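Local coordinates for uncharacterized protein (Parabacteroides distasonis, PDB 3LM3) that is of unknown function but, as a putative glycoside hydrolase or deacetylase, probably acts on carbohydrate substrates, at residues Glu54-Leu59 and Arg92-Glu97; Phe76-Leu81 and Met127-Glu132; Phe199-Pro202 and Ser207-Ile210; Ala225-Gln230 and Asp352-Leu357; Val244-Thr249 and Ala288-Glu293. All coordinates share one frame; numbering follows the deposited sequence. Where two conformers were deposited one is given.

How the contacts relate
Contacts 1 and 2 sit next to each other on one flank of the chain, centres about 17 Å apart, and are joined by Arg92 of contact 1, whose NH1 lies 2.9 Å from Ala80 O of contact 2, probably as a hydrogen bond. Contact 5 also touches contact 1, Gly55 O lying 4.0 Å from Val291 CG2. Contact 4 approaches contact 5 to about 6 Å between nearest atoms, and in sequence contact 5 falls between the two segments of contact 4. Contact 3 stands apart; its nearest neighbour, contact 2, is about 10 Å away at nearest atoms. No active site is established here; a bound PEG lies about 4 Å from the Tyr354 side chain of contact 4.

Contact 1. Residues Glu54-Leu59 and Arg92-Glu97; sequences EGVRAL and RDYVVE
The ring of Tyr94 takes Arg57 CB over one face, 4.0 Å from Tyr94 CZ, while Val56 CG1 comes in obliquely at 4.0 Å from Tyr94 CD2. The other flat group, the guanidinium of Arg57, is turned 77° to that ring and meets Glu54 OE1 at its edge, in its plane. With CG anti to the backbone N (chi1 172°), Tyr94 reaches across, and its hydroxyl end meets the Arg57 backbone: OH is 3.6 Å from Arg57 CA and 3.9 Å from Arg57 CG. No hydrogen bond crosses between the two helices. Arg57 bends at chi3 and carries its charge away from the ring to Glu54, where NE and OE1 form a salt bridge of 3.3 Å whose hydrogen bond is weak; Glu54 OE2 pairs with Lys296. Glu54 and Val56 were each modelled twice, so their contacts hold for the conformer given. Putting an alanine in place of Tyr94 would probably open a gap between the helices and leave Val56 CG1 and the aliphatic part of Arg57 without their cover. Helix 53-64 lies in the beta-alpha-beta connection from strand 21-29 to parallel strand 73-76, and helix 86-102, after short helix 78-82, in the next, from 73-76 to 105-108. Val56 and Val95 rest on Trp74 of the shared strand, and helix 296-313 packs against Ala58 and Leu59.

Contact 2. Residues Phe76-Leu81 and Met127-Glu132; sequences FTMNAL and MSEAIE
Apolar contacts carry most of this meeting, and Ala130 is at its centre. Leu81 CD1 touches Ala130 CB at 3.8 Å, and the terminal methyl of Met78, a selenomethionine in this crystal, lies 4.2 Å from the same carbon. Met78 folds its chain at chi2 (73°) and chi3 (78°), which swings CE toward the opposing helix until it is 4.0 Å from Ala130 N. With so small a residue at the crossing, the backbones can come close: Met78 CA and Ala130 CA are 6.6 Å apart. Tyr108 of strand 105-108 packs on both side chains.

The mixed contact is with Glu129. Met78 runs across it at about a right angle, CE being 4.0 Å from Glu129 CB and 3.9 Å from Glu129 OE1. That carboxylate oxygen has its real polar partner elsewhere, in a salt bridge with Arg38, so the methyl is only a neighbour of an ion pair.

No hydrogen bond crosses between the segments. Thr77 is the N-cap of the short helix, its OG1 accepting from Ala80 N at 3.1 Å with an N-H...O angle of 155°, and Glu35 OE2 also bonds to this hydroxyl.

The capped helix 78-82 starts just beyond strand 73-76, and the long helix 120-138, which comes later, after the parallel neighbour 105-108, packs against it. This alternation of parallel strands and helices is consistent with a beta/alpha-barrel-like fold, as in known glycoside hydrolases and deacetylases.

Contact 3. Residues Phe199-Pro202 and Ser207-Ile210; sequences FCKP and SDFI
Lys201 and Asp208 meet in the irregular loop between strands 194-195 and 213-216, the latter an outer strand of the three-stranded parallel sheet. The firmly held part is the Asp208 carboxylate. Its OD1 is bonded by Gly205 N and its OD2 by both Gln204 N and Ser195 OG, so residues between the two segments supply backbone N-H groups to the acid. Backbone bonds from Lys201 to Ser195 and from Asp208 to Thr196 tie both arms of the loop to the same preceding run of chain.

The direct meeting of the two segments is far looser. Lys201 stretches out with all four torsions roughly anti, yet its CE gets no closer than 4.2 Å to Asp208 OD2, and Pro202 O stays 4.4 Å from that oxygen. The opposite charges, Lys201 NZ and Asp208 OD2, are 4.9 Å apart, too far for a salt bridge; the lysine has its ion pair with Glu197 and a further bond to Leu392 O. Although the residues are buried, a solvent molecule fills the step between them. This water accepts from Lys201 NZ at 3.2 Å and donates to Asp208 OD2 at 2.8 Å.

Contact 4. Residues Ala225-Gln230 and Asp352-Leu357; sequences ARRSGQ and DSYNNL
Arg226 is the first residue of its segment to touch the other side, laying one face of its guanidinium against Leu357. The methyl CD1 of Leu357 stands 3.4 Å above that plane, toward its rim, and is 3.6 Å from Arg226 NH2. A bend at chi3 (-59°) turns the guanidinium so that a water lies at its edge, in plane, 2.9 Å from Arg226 NH2; the same water is 2.8 Å from Asp352 O and can bridge the segments. Arg226 NE bonds to Ile223 O.

Arg227 follows, folded at chi2 and modelled in two conformations, so its details are less certain. In the conformation described, Arg226 NH2 lies over one face of its guanidinium. Arg227 NH1 comes to the edge of the Tyr354 ring, 4.1 Å from Tyr354 CE2, with the two planes 70° apart; the cation-pi partner of Arg227 is Tyr238. A second water accepts a weak bond of 3.3 Å from Arg227 NH1; it lies 2.7 Å from Asp352 OD2 and may donate to it.

The loop after helix 222-225 thus meets the one leading into strand 357-363 of the antiparallel sheet, which ends in a type I turn from Tyr354 to Leu357. No direct hydrogen bond spans the contact, so water carries its polar part. Asp352, salt-bridged to Arg242 through OD1, probably offsets some of the charge of Arg227.

Contact 5. Residues Val244-Thr249 and Ala288-Glu293; sequences VGPIET and AQMVHE
Met290 reaches over to Pro246 and Ile247 in what is probably a barrel-like beta/alpha fold, where the connection between strands 213-216 and 280-287 meets the chain just after 280-287, a strand of the five-stranded parallel sheet. Met290 lies in the short helix after that strand, and Pro246 near the start of helix 247-253. Met290 is a selenomethionine, and both it and Ile247 were modelled in two conformations, so what follows holds for one of each. The chain of Met290, nearly straight through chi2 (-173°), carries SE to the proline, and the bend at chi3 turns CE onto it as well. Pro246 CG thus touches both, at 3.8 Å from Met290 SE and 3.8 Å from Met290 CE, the ring lying at about a right angle to the chain that reaches it. Ile247 has CG1 anti to its carbonyl carbon, and a further turn at chi2 (-62°) brings CD1 to 3.8 Å from Met290 SE; the two chains cross obliquely.

Behind Pro246 stand Asn284 and Trp286 of strand 280-287. Each segment also has a hydrogen bond of its own. Thr249 OG1 donates to Gly245 O at 2.7 Å, from above the carbonyl plane. Gln289 NE2, which also bonds to Glu47, sends a nearly straight N-H (172°) to Glu293 OE1 at 2.9 Å, meeting that oxygen on its anti side, tilted out of the carboxylate plane.

Contact 1. Residues Glu54-Leu59 and Arg92-Glu97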
# COMPACT_ATOMS: atom_id res chain seq x y z
N GLU A 54 -11.74 -13.00 -20.52
CA GLU A 54 -12.98 -13.16 -19.77
C GLU A 54 -12.76 -12.99 -18.28
O GLU A 54 -13.63 -12.44 -17.59
CB GLU A 54 -13.68 -14.49 -20.04
CG GLU A 54 -14.81 -14.87 -18.99
CD GLU A 54 -15.93 -13.80 -18.74
OE1 GLU A 54 -15.83 -12.62 -19.16
OE2 GLU A 54 -16.93 -14.17 -18.09
N GLY A 55 -11.63 -13.45 -17.74
CA GLY A 55 -11.39 -13.31 -16.32
C GLY A 55 -11.19 -11.87 -15.90
O GLY A 55 -11.66 -11.44 -14.84
N VAL A 56 -10.46 -11.09 -16.71
CA VAL A 56 -10.20 -9.72 -16.42
C VAL A 56 -11.51 -8.90 -16.51
O VAL A 56 -11.81 -8.07 -15.68
CB VAL A 56 -9.10 -9.27 -17.40
CG1 VAL A 56 -8.86 -7.82 -17.26
CG2 VAL A 56 -7.80 -10.10 -17.13
N ARG A 57 -12.27 -9.14 -17.57
CA ARG A 57 -13.56 -8.47 -17.78
C ARG A 57 -14.53 -8.79 -16.63
O ARG A 57 -15.20 -7.91 -16.11
CB ARG A 57 -14.14 -8.89 -19.12
CG ARG A 57 -15.52 -8.29 -19.41
CD ARG A 57 -15.95 -8.59 -20.87
NE ARG A 57 -15.77 -10.00 -21.20
CZ ARG A 57 -15.36 -10.50 -22.38
NH1 ARG A 57 -15.09 -9.72 -23.43
NH2 ARG A 57 -15.21 -11.83 -22.50
N ALA A 58 -14.57 -10.05 -16.21
CA ALA A 58 -15.46 -10.42 -15.13
C ALA A 58 -15.09 -9.69 -13.84
O ALA A 58 -15.96 -9.25 -13.11
CB ALA A 58 -15.42 -11.93 -14.91
N LEU A 59 -13.80 -9.59 -13.56
CA LEU A 59 -13.37 -8.92 -12.36
C LEU A 59 -13.72 -7.42 -12.41
O LEU A 59 -14.18 -6.86 -11.40
CB LEU A 59 -11.86 -9.18 -12.14
CG LEU A 59 -11.32 -8.86 -10.76
CD1 LEU A 59 -12.03 -9.67 -9.68
CD2 LEU A 59 -9.79 -9.17 -10.77
N ARG A 92 -4.67 -6.32 -23.08
CA ARG A 92 -4.24 -4.95 -23.28
C ARG A 92 -5.34 -4.14 -24.01
O ARG A 92 -5.64 -3.00 -23.62
CB ARG A 92 -2.91 -4.84 -24.03
CG ARG A 92 -1.68 -5.28 -23.19
CD ARG A 92 -0.37 -4.98 -23.86
NE ARG A 92 -0.23 -5.64 -25.14
CZ ARG A 92 0.30 -6.85 -25.32
NH1 ARG A 92 0.75 -7.59 -24.31
NH2 ARG A 92 0.36 -7.34 -26.54
N ASP A 93 -5.94 -4.70 -25.05
CA ASP A 93 -6.98 -3.99 -25.81
C ASP A 93 -8.15 -3.65 -24.90
O ASP A 93 -8.68 -2.54 -24.94
CB ASP A 93 -7.47 -4.80 -27.02
CG ASP A 93 -6.46 -4.90 -28.15
OD1 ASP A 93 -5.45 -4.17 -28.18
OD2 ASP A 93 -6.72 -5.73 -29.05
N TYR A 94 -8.54 -4.59 -24.04
CA TYR A 94 -9.66 -4.37 -23.13
C TYR A 94 -9.33 -3.29 -22.12
O TYR A 94 -10.14 -2.42 -21.81
CB TYR A 94 -10.01 -5.68 -22.41
CG TYR A 94 -11.04 -5.50 -21.31
CD1 TYR A 94 -12.37 -5.29 -21.61
CD2 TYR A 94 -10.68 -5.51 -19.99
CE1 TYR A 94 -13.30 -5.11 -20.62
CE2 TYR A 94 -11.61 -5.34 -19.00
CZ TYR A 94 -12.91 -5.13 -19.32
OH TYR A 94 -13.86 -4.93 -18.32
N VAL A 95 -8.12 -3.32 -21.59
CA VAL A 95 -7.71 -2.31 -20.64
C VAL A 95 -7.68 -0.90 -21.27
O VAL A 95 -8.07 0.09 -20.65
CB VAL A 95 -6.34 -2.69 -20.01
CG1 VAL A 95 -5.74 -1.50 -19.33
CG2 VAL A 95 -6.54 -3.84 -19.02
N VAL A 96 -7.27 -0.80 -22.54
CA VAL A 96 -7.34 0.49 -23.24
C VAL A 96 -8.80 0.97 -23.37
O VAL A 96 -9.11 2.15 -23.14
CB VAL A 96 -6.66 0.42 -24.60
CG1 VAL A 96 -6.91 1.73 -25.39
CG2 VAL A 96 -5.14 0.18 -24.45
N GLU A 97 -9.70 0.05 -23.71
CA GLU A 97 -11.15 0.35 -23.74
C GLU A 97 -11.60 0.85 -22.39
O GLU A 97 -12.42 1.75 -22.31
CB GLU A 97 -11.94 -0.89 -24.15
CG GLU A 97 -11.78 -1.29 -25.62
CD GLU A 97 -12.25 -2.71 -25.99
OE1 GLU A 97 -12.70 -3.50 -25.14
OE2 GLU A 97 -12.13 -3.07 -27.18

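Contact 2. Residues Phe76-Leu81 and Met127-Glu132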
# COMPACT_ATOMS: atom_id res chain seq x y z
N PHE A 76 0.63 -3.40 -15.07
CA PHE A 76 1.22 -4.48 -15.87
C PHE A 76 2.70 -4.65 -15.58
O PHE A 76 3.44 -3.67 -15.54
CB PHE A 76 1.14 -4.14 -17.36
CG PHE A 76 -0.24 -4.21 -17.98
CD1 PHE A 76 -1.20 -3.24 -17.75
CD2 PHE A 76 -0.55 -5.25 -18.82
CE1 PHE A 76 -2.46 -3.33 -18.36
CE2 PHE A 76 -1.81 -5.35 -19.41
CZ PHE A 76 -2.74 -4.41 -19.17
N THR A 77 3.16 -5.89 -15.48
CA THR A 77 4.59 -6.14 -15.51
C THR A 77 5.15 -5.90 -16.93
O THR A 77 4.40 -5.81 -17.90
CB THR A 77 4.91 -7.56 -15.15
OG1 THR A 77 4.36 -8.44 -16.15
CG2 THR A 77 4.39 -7.89 -13.77
N MSE A 78 6.47 -5.83 -17.05
CA MSE A 78 7.06 -5.61 -18.37
C MSE A 78 6.70 -6.72 -19.30
O MSE A 78 6.34 -6.48 -20.46
CB MSE A 78 8.58 -5.43 -18.30
CG MSE A 78 9.15 -5.03 -19.65
SE MSE A 78 8.76 -3.18 -20.11
CE MSE A 78 10.12 -2.36 -18.96
N ASN A 79 6.80 -7.95 -18.82
CA ASN A 79 6.49 -9.09 -19.69
C ASN A 79 5.02 -9.10 -20.11
O ASN A 79 4.72 -9.45 -21.26
CB ASN A 79 6.92 -10.40 -19.02
CG ASN A 79 8.44 -10.54 -18.94
OD1 ASN A 79 9.16 -9.93 -19.73
ND2 ASN A 79 8.92 -11.28 -17.95
N ALA A 80 4.11 -8.66 -19.24
CA ALA A 80 2.70 -8.58 -19.63
C ALA A 80 2.46 -7.46 -20.65
O ALA A 80 1.58 -7.57 -21.52
CB ALA A 80 1.81 -8.40 -18.44
N LEU A 81 3.21 -6.36 -20.54
CA LEU A 81 3.11 -5.28 -21.54
C LEU A 81 3.57 -5.71 -22.91
O LEU A 81 3.03 -5.28 -23.92
CB LEU A 81 3.96 -4.06 -21.16
CG LEU A 81 3.39 -3.21 -20.04
CD1 LEU A 81 4.43 -2.13 -19.71
CD2 LEU A 81 2.00 -2.67 -20.41
N MSE A 127 11.38 1.66 -15.98
CA MSE A 127 10.17 2.45 -15.79
C MSE A 127 9.92 3.34 -17.00
O MSE A 127 8.78 3.41 -17.48
CB MSE A 127 10.22 3.30 -14.51
CG MSE A 127 10.13 2.52 -13.23
SE MSE A 127 9.85 3.57 -11.63
CE MSE A 127 11.41 4.71 -11.80
N SER A 128 10.95 4.03 -17.49
CA SER A 128 10.79 4.85 -18.68
C SER A 128 10.34 4.04 -19.90
O SER A 128 9.47 4.48 -20.67
CB SER A 128 12.06 5.61 -18.96
OG SER A 128 12.25 6.59 -17.95
N GLU A 129 10.91 2.85 -20.07
CA GLU A 129 10.50 1.99 -21.19
C GLU A 129 9.03 1.59 -21.09
O GLU A 129 8.30 1.59 -22.09
CB GLU A 129 11.37 0.71 -21.21
CG GLU A 129 12.79 0.94 -21.68
CD GLU A 129 13.70 -0.28 -21.54
OE1 GLU A 129 13.27 -1.33 -20.99
OE2 GLU A 129 14.89 -0.15 -21.93
N ALA A 130 8.60 1.21 -19.90
CA ALA A 130 7.19 0.84 -19.69
C ALA A 130 6.25 2.00 -19.91
O ALA A 130 5.19 1.83 -20.53
CB ALA A 130 7.00 0.29 -18.25
N ILE A 131 6.61 3.18 -19.42
CA ILE A 131 5.78 4.37 -19.61
C ILE A 131 5.60 4.65 -21.11
O ILE A 131 4.49 4.95 -21.56
CB ILE A 131 6.36 5.60 -18.91
CG1 ILE A 131 6.27 5.45 -17.38
CG2 ILE A 131 5.64 6.90 -19.34
CD1 ILE A 131 7.24 6.34 -16.64
N GLU A 132 6.65 4.50 -21.90
CA GLU A 132 6.57 4.73 -23.35
C GLU A 132 5.64 3.72 -24.02
O GLU A 132 4.81 4.08 -24.83
CB GLU A 132 7.96 4.65 -23.97
CG GLU A 132 7.99 4.98 -25.45
CD GLU A 132 7.59 6.41 -25.75
OE1 GLU A 132 7.69 7.29 -24.86
OE2 GLU A 132 7.17 6.67 -26.90

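Contact 3. Residues Phe199-Pro202 and Ser207-Ile210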
# COMPACT_ATOMS: atom_id res chain seq x y z
N PHE A 199 13.29 6.00 1.00
CA PHE A 199 11.91 5.99 0.53
C PHE A 199 10.87 5.88 1.66
O PHE A 199 9.72 6.27 1.47
CB PHE A 199 11.68 4.91 -0.56
CG PHE A 199 11.54 3.50 -0.05
CD1 PHE A 199 12.58 2.84 0.56
CD2 PHE A 199 10.36 2.79 -0.29
CE1 PHE A 199 12.44 1.53 0.99
CE2 PHE A 199 10.22 1.47 0.12
CZ PHE A 199 11.24 0.84 0.79
N CYS A 200 11.25 5.34 2.83
CA CYS A 200 10.35 5.22 3.97
C CYS A 200 10.34 6.45 4.89
O CYS A 200 9.50 6.55 5.81
CB CYS A 200 10.76 4.03 4.83
SG CYS A 200 10.37 2.43 4.09
N LYS A 201 11.28 7.37 4.68
CA LYS A 201 11.47 8.54 5.53
C LYS A 201 10.79 9.76 4.91
O LYS A 201 11.09 10.11 3.75
CB LYS A 201 12.98 8.84 5.69
CG LYS A 201 13.26 10.10 6.44
CD LYS A 201 14.77 10.33 6.73
CE LYS A 201 15.04 11.82 6.95
NZ LYS A 201 16.31 11.98 7.75
N PRO A 202 9.92 10.45 5.63
CA PRO A 202 9.48 11.75 5.12
C PRO A 202 10.64 12.75 4.92
O PRO A 202 11.52 12.87 5.76
CB PRO A 202 8.51 12.25 6.19
CG PRO A 202 8.01 10.97 6.88
CD PRO A 202 9.24 10.09 6.88
N SER A 207 16.04 20.56 1.25
CA SER A 207 17.27 19.92 0.76
C SER A 207 17.14 18.45 0.40
O SER A 207 17.84 17.97 -0.49
CB SER A 207 18.43 20.11 1.74
OG SER A 207 18.18 19.47 2.97
N ASP A 208 16.20 17.74 1.05
CA ASP A 208 15.99 16.33 0.79
C ASP A 208 14.61 16.02 0.19
O ASP A 208 14.20 14.87 0.13
CB ASP A 208 16.26 15.49 2.07
CG ASP A 208 15.26 15.72 3.16
OD1 ASP A 208 14.75 16.86 3.31
OD2 ASP A 208 14.99 14.76 3.91
N PHE A 209 13.94 17.04 -0.34
CA PHE A 209 12.55 16.89 -0.79
C PHE A 209 12.49 16.16 -2.13
O PHE A 209 13.27 16.45 -3.06
CB PHE A 209 11.89 18.26 -0.92
CG PHE A 209 10.38 18.22 -1.06
CD1 PHE A 209 9.57 17.98 0.05
CD2 PHE A 209 9.80 18.42 -2.29
CE1 PHE A 209 8.18 17.96 -0.08
CE2 PHE A 209 8.41 18.39 -2.43
CZ PHE A 209 7.61 18.17 -1.33
N ILE A 210 11.56 15.22 -2.25
CA ILE A 210 11.20 14.64 -3.54
C ILE A 210 9.70 14.90 -3.77
O ILE A 210 8.87 14.54 -2.92
CB ILE A 210 11.43 13.11 -3.54
CG1 ILE A 210 12.90 12.77 -3.34
CG2 ILE A 210 10.90 12.48 -4.84
CD1 ILE A 210 13.14 11.29 -3.06
O HOH W 1 16.79 14.57 6.01

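Contact 4. Residues Ala225-Gln230 and Asp352-Leu357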
# COMPACT_ATOMS: atom_id res chain seq x y z
N ALA A 225 -0.94 -6.36 11.83
CA ALA A 225 0.31 -5.97 11.17
C ALA A 225 1.46 -5.76 12.12
O ALA A 225 2.58 -5.55 11.66
CB ALA A 225 0.06 -4.71 10.31
N ARG A 226 1.24 -5.79 13.43
CA ARG A 226 2.33 -5.72 14.40
C ARG A 226 3.31 -6.87 14.23
O ARG A 226 4.49 -6.70 14.50
CB ARG A 226 1.81 -5.81 15.85
CG ARG A 226 0.91 -4.71 16.29
CD ARG A 226 0.30 -5.06 17.66
NE ARG A 226 -0.46 -6.31 17.57
CZ ARG A 226 -0.48 -7.30 18.46
NH1 ARG A 226 0.19 -7.22 19.62
NH2 ARG A 226 -1.19 -8.38 18.22
N ARG A 227 2.82 -8.03 13.84
CA ARG A 227 3.64 -9.25 13.72
C ARG A 227 4.51 -9.27 12.48
O ARG A 227 4.20 -8.65 11.52
CB ARG A 227 2.76 -10.49 13.63
CG ARG A 227 2.36 -11.09 14.94
CD ARG A 227 1.45 -10.17 15.76
NE ARG A 227 1.21 -10.73 17.09
CZ ARG A 227 0.41 -11.78 17.37
NH1 ARG A 227 -0.24 -12.43 16.42
NH2 ARG A 227 0.30 -12.19 18.62
N SER A 228 5.62 -10.02 12.57
CA SER A 228 6.39 -10.48 11.42
C SER A 228 5.85 -11.83 11.00
O SER A 228 5.60 -12.65 11.87
CB SER A 228 7.89 -10.61 11.78
OG SER A 228 8.70 -10.94 10.66
N GLY A 229 5.70 -12.04 9.70
CA GLY A 229 5.30 -13.31 9.13
C GLY A 229 3.87 -13.76 9.46
O GLY A 229 2.99 -12.93 9.71
N GLN A 230 3.66 -15.08 9.49
CA GLN A 230 2.31 -15.65 9.44
C GLN A 230 2.35 -17.14 9.74
O GLN A 230 3.39 -17.79 9.56
CB GLN A 230 1.72 -15.46 8.06
CG GLN A 230 2.43 -16.28 6.97
CD GLN A 230 1.62 -16.41 5.69
OE1 GLN A 230 0.61 -17.11 5.65
NE2 GLN A 230 2.05 -15.71 4.65
N ASP A 352 -6.86 -13.05 14.22
CA ASP A 352 -5.80 -12.41 14.98
C ASP A 352 -6.00 -10.91 15.21
O ASP A 352 -5.11 -10.23 15.69
CB ASP A 352 -4.42 -12.71 14.34
CG ASP A 352 -4.30 -12.22 12.90
OD1 ASP A 352 -5.32 -12.12 12.21
OD2 ASP A 352 -3.15 -12.00 12.46
N SER A 353 -7.18 -10.38 14.89
CA SER A 353 -7.52 -9.00 15.25
C SER A 353 -8.12 -9.03 16.67
O SER A 353 -9.32 -8.91 16.87
CB SER A 353 -8.49 -8.40 14.22
OG SER A 353 -8.72 -7.01 14.44
N TYR A 354 -7.23 -9.20 17.64
CA TYR A 354 -7.63 -9.56 19.01
C TYR A 354 -8.43 -8.46 19.67
O TYR A 354 -8.05 -7.28 19.71
CB TYR A 354 -6.41 -9.97 19.86
CG TYR A 354 -5.77 -11.22 19.29
CD1 TYR A 354 -6.43 -12.43 19.26
CD2 TYR A 354 -4.47 -11.18 18.76
CE1 TYR A 354 -5.87 -13.56 18.70
CE2 TYR A 354 -3.91 -12.31 18.19
CZ TYR A 354 -4.59 -13.50 18.19
OH TYR A 354 -4.08 -14.64 17.61
N ASN A 355 -9.57 -8.86 20.25
CA ASN A 355 -10.53 -7.89 20.75
C ASN A 355 -10.08 -7.10 21.96
O ASN A 355 -10.57 -6.01 22.16
CB ASN A 355 -11.91 -8.55 21.02
CG ASN A 355 -11.89 -9.67 22.04
OD1 ASN A 355 -10.88 -9.96 22.70
ND2 ASN A 355 -13.07 -10.29 22.23
N ASN A 356 -9.15 -7.64 22.73
CA ASN A 356 -8.71 -7.03 23.96
C ASN A 356 -7.69 -5.93 23.74
O ASN A 356 -7.32 -5.26 24.70
CB ASN A 356 -8.09 -8.08 24.88
CG ASN A 356 -6.78 -8.61 24.35
OD1 ASN A 356 -6.75 -9.25 23.31
ND2 ASN A 356 -5.69 -8.38 25.11
N LEU A 357 -7.26 -5.74 22.49
CA LEU A 357 -6.22 -4.76 22.18
C LEU A 357 -6.77 -3.47 21.61
O LEU A 357 -7.67 -3.48 20.75
CB LEU A 357 -5.20 -5.39 21.22
CG LEU A 357 -4.43 -6.60 21.74
CD1 LEU A 357 -3.55 -7.18 20.63
CD2 LEU A 357 -3.58 -6.26 22.98
O HOH W 2 -2.36 -10.03 16.14
O HOH W 3 -1.05 -10.84 13.64

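Contact 5. Residues Val244-Thr249 and Ala288-Glu293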
# COMPACT_ATOMS: atom_id res chain seq x y z
N VAL A 244 -7.43 -5.36 4.29
CA VAL A 244 -8.40 -5.38 3.20
C VAL A 244 -8.05 -6.30 2.05
O VAL A 244 -8.89 -6.54 1.19
CB VAL A 244 -8.70 -3.96 2.66
CG1 VAL A 244 -9.22 -3.02 3.76
CG2 VAL A 244 -7.46 -3.39 1.95
N GLY A 245 -6.85 -6.84 2.04
CA GLY A 245 -6.44 -7.69 0.94
C GLY A 245 -7.29 -8.96 0.93
O GLY A 245 -7.55 -9.55 1.99
N PRO A 246 -7.72 -9.44 -0.24
CA PRO A 246 -8.60 -10.58 -0.29
C PRO A 246 -7.99 -11.94 0.11
O PRO A 246 -8.72 -12.80 0.59
CB PRO A 246 -9.02 -10.61 -1.78
CG PRO A 246 -7.92 -9.91 -2.49
CD PRO A 246 -7.53 -8.80 -1.56
N ILE A 247 -6.69 -12.13 -0.07
CA ILE A 247 -6.06 -13.43 0.21
C ILE A 247 -6.28 -13.86 1.66
O ILE A 247 -6.68 -15.00 1.94
CB ILE A 247 -4.56 -13.40 -0.14
CG1 ILE A 247 -4.38 -13.37 -1.66
CG2 ILE A 247 -3.80 -14.60 0.50
CD1 ILE A 247 -4.93 -14.60 -2.42
N GLU A 248 -6.03 -12.93 2.58
CA GLU A 248 -6.07 -13.24 4.01
C GLU A 248 -7.45 -13.10 4.63
O GLU A 248 -7.62 -13.33 5.84
CB GLU A 248 -5.07 -12.35 4.76
CG GLU A 248 -3.65 -12.49 4.31
CD GLU A 248 -3.27 -11.73 3.06
OE1 GLU A 248 -4.05 -10.89 2.58
OE2 GLU A 248 -2.14 -12.01 2.55
N THR A 249 -8.44 -12.72 3.82
CA THR A 249 -9.79 -12.45 4.31
C THR A 249 -10.82 -13.24 3.51
O THR A 249 -11.14 -14.37 3.86
CB THR A 249 -10.09 -10.92 4.32
OG1 THR A 249 -9.96 -10.37 2.99
CG2 THR A 249 -9.15 -10.21 5.29
N ALA A 288 -5.13 -10.18 -11.02
CA ALA A 288 -6.09 -10.78 -11.96
C ALA A 288 -6.04 -12.31 -11.91
O ALA A 288 -7.07 -12.97 -12.07
CB ALA A 288 -5.83 -10.29 -13.35
N GLN A 289 -4.86 -12.87 -11.72
CA GLN A 289 -4.70 -14.32 -11.72
C GLN A 289 -5.48 -15.01 -10.60
O GLN A 289 -5.63 -16.25 -10.63
CB GLN A 289 -3.23 -14.73 -11.69
CG GLN A 289 -2.38 -14.26 -10.51
CD GLN A 289 -2.67 -14.96 -9.20
OE1 GLN A 289 -3.33 -14.43 -8.33
NE2 GLN A 289 -2.16 -16.20 -9.05
N MSE A 290 -6.00 -14.26 -9.64
CA MSE A 290 -6.77 -14.88 -8.54
C MSE A 290 -8.01 -15.57 -9.06
O MSE A 290 -8.47 -16.59 -8.47
CB MSE A 290 -7.17 -13.86 -7.46
CG MSE A 290 -6.05 -13.46 -6.56
SE MSE A 290 -6.51 -12.35 -5.07
CE MSE A 290 -7.62 -11.11 -6.07
N VAL A 291 -8.58 -15.07 -10.15
CA VAL A 291 -9.77 -15.71 -10.75
C VAL A 291 -9.43 -17.15 -11.14
O VAL A 291 -10.22 -18.08 -10.89
CB VAL A 291 -10.28 -14.90 -11.97
CG1 VAL A 291 -11.17 -15.72 -12.89
CG2 VAL A 291 -10.93 -13.59 -11.51
N HIS A 292 -8.26 -17.36 -11.72
CA HIS A 292 -7.82 -18.72 -12.09
C HIS A 292 -7.41 -19.53 -10.86
O HIS A 292 -7.73 -20.74 -10.75
CB HIS A 292 -6.63 -18.65 -13.05
CG HIS A 292 -6.31 -19.96 -13.68
ND1 HIS A 292 -7.00 -20.42 -14.78
CD2 HIS A 292 -5.37 -20.90 -13.40
CE1 HIS A 292 -6.51 -21.60 -15.14
NE2 HIS A 292 -5.52 -21.90 -14.32
N GLU A 293 -6.68 -18.92 -9.93
CA GLU A 293 -6.15 -19.67 -8.79
C GLU A 293 -7.26 -20.17 -7.86
O GLU A 293 -7.20 -21.29 -7.33
CB GLU A 293 -5.15 -18.84 -8.00
CG GLU A 293 -4.38 -19.67 -6.99
CD GLU A 293 -3.15 -19.02 -6.42
OE1 GLU A 293 -2.83 -17.85 -6.72
OE2 GLU A 293 -2.48 -19.72 -5.59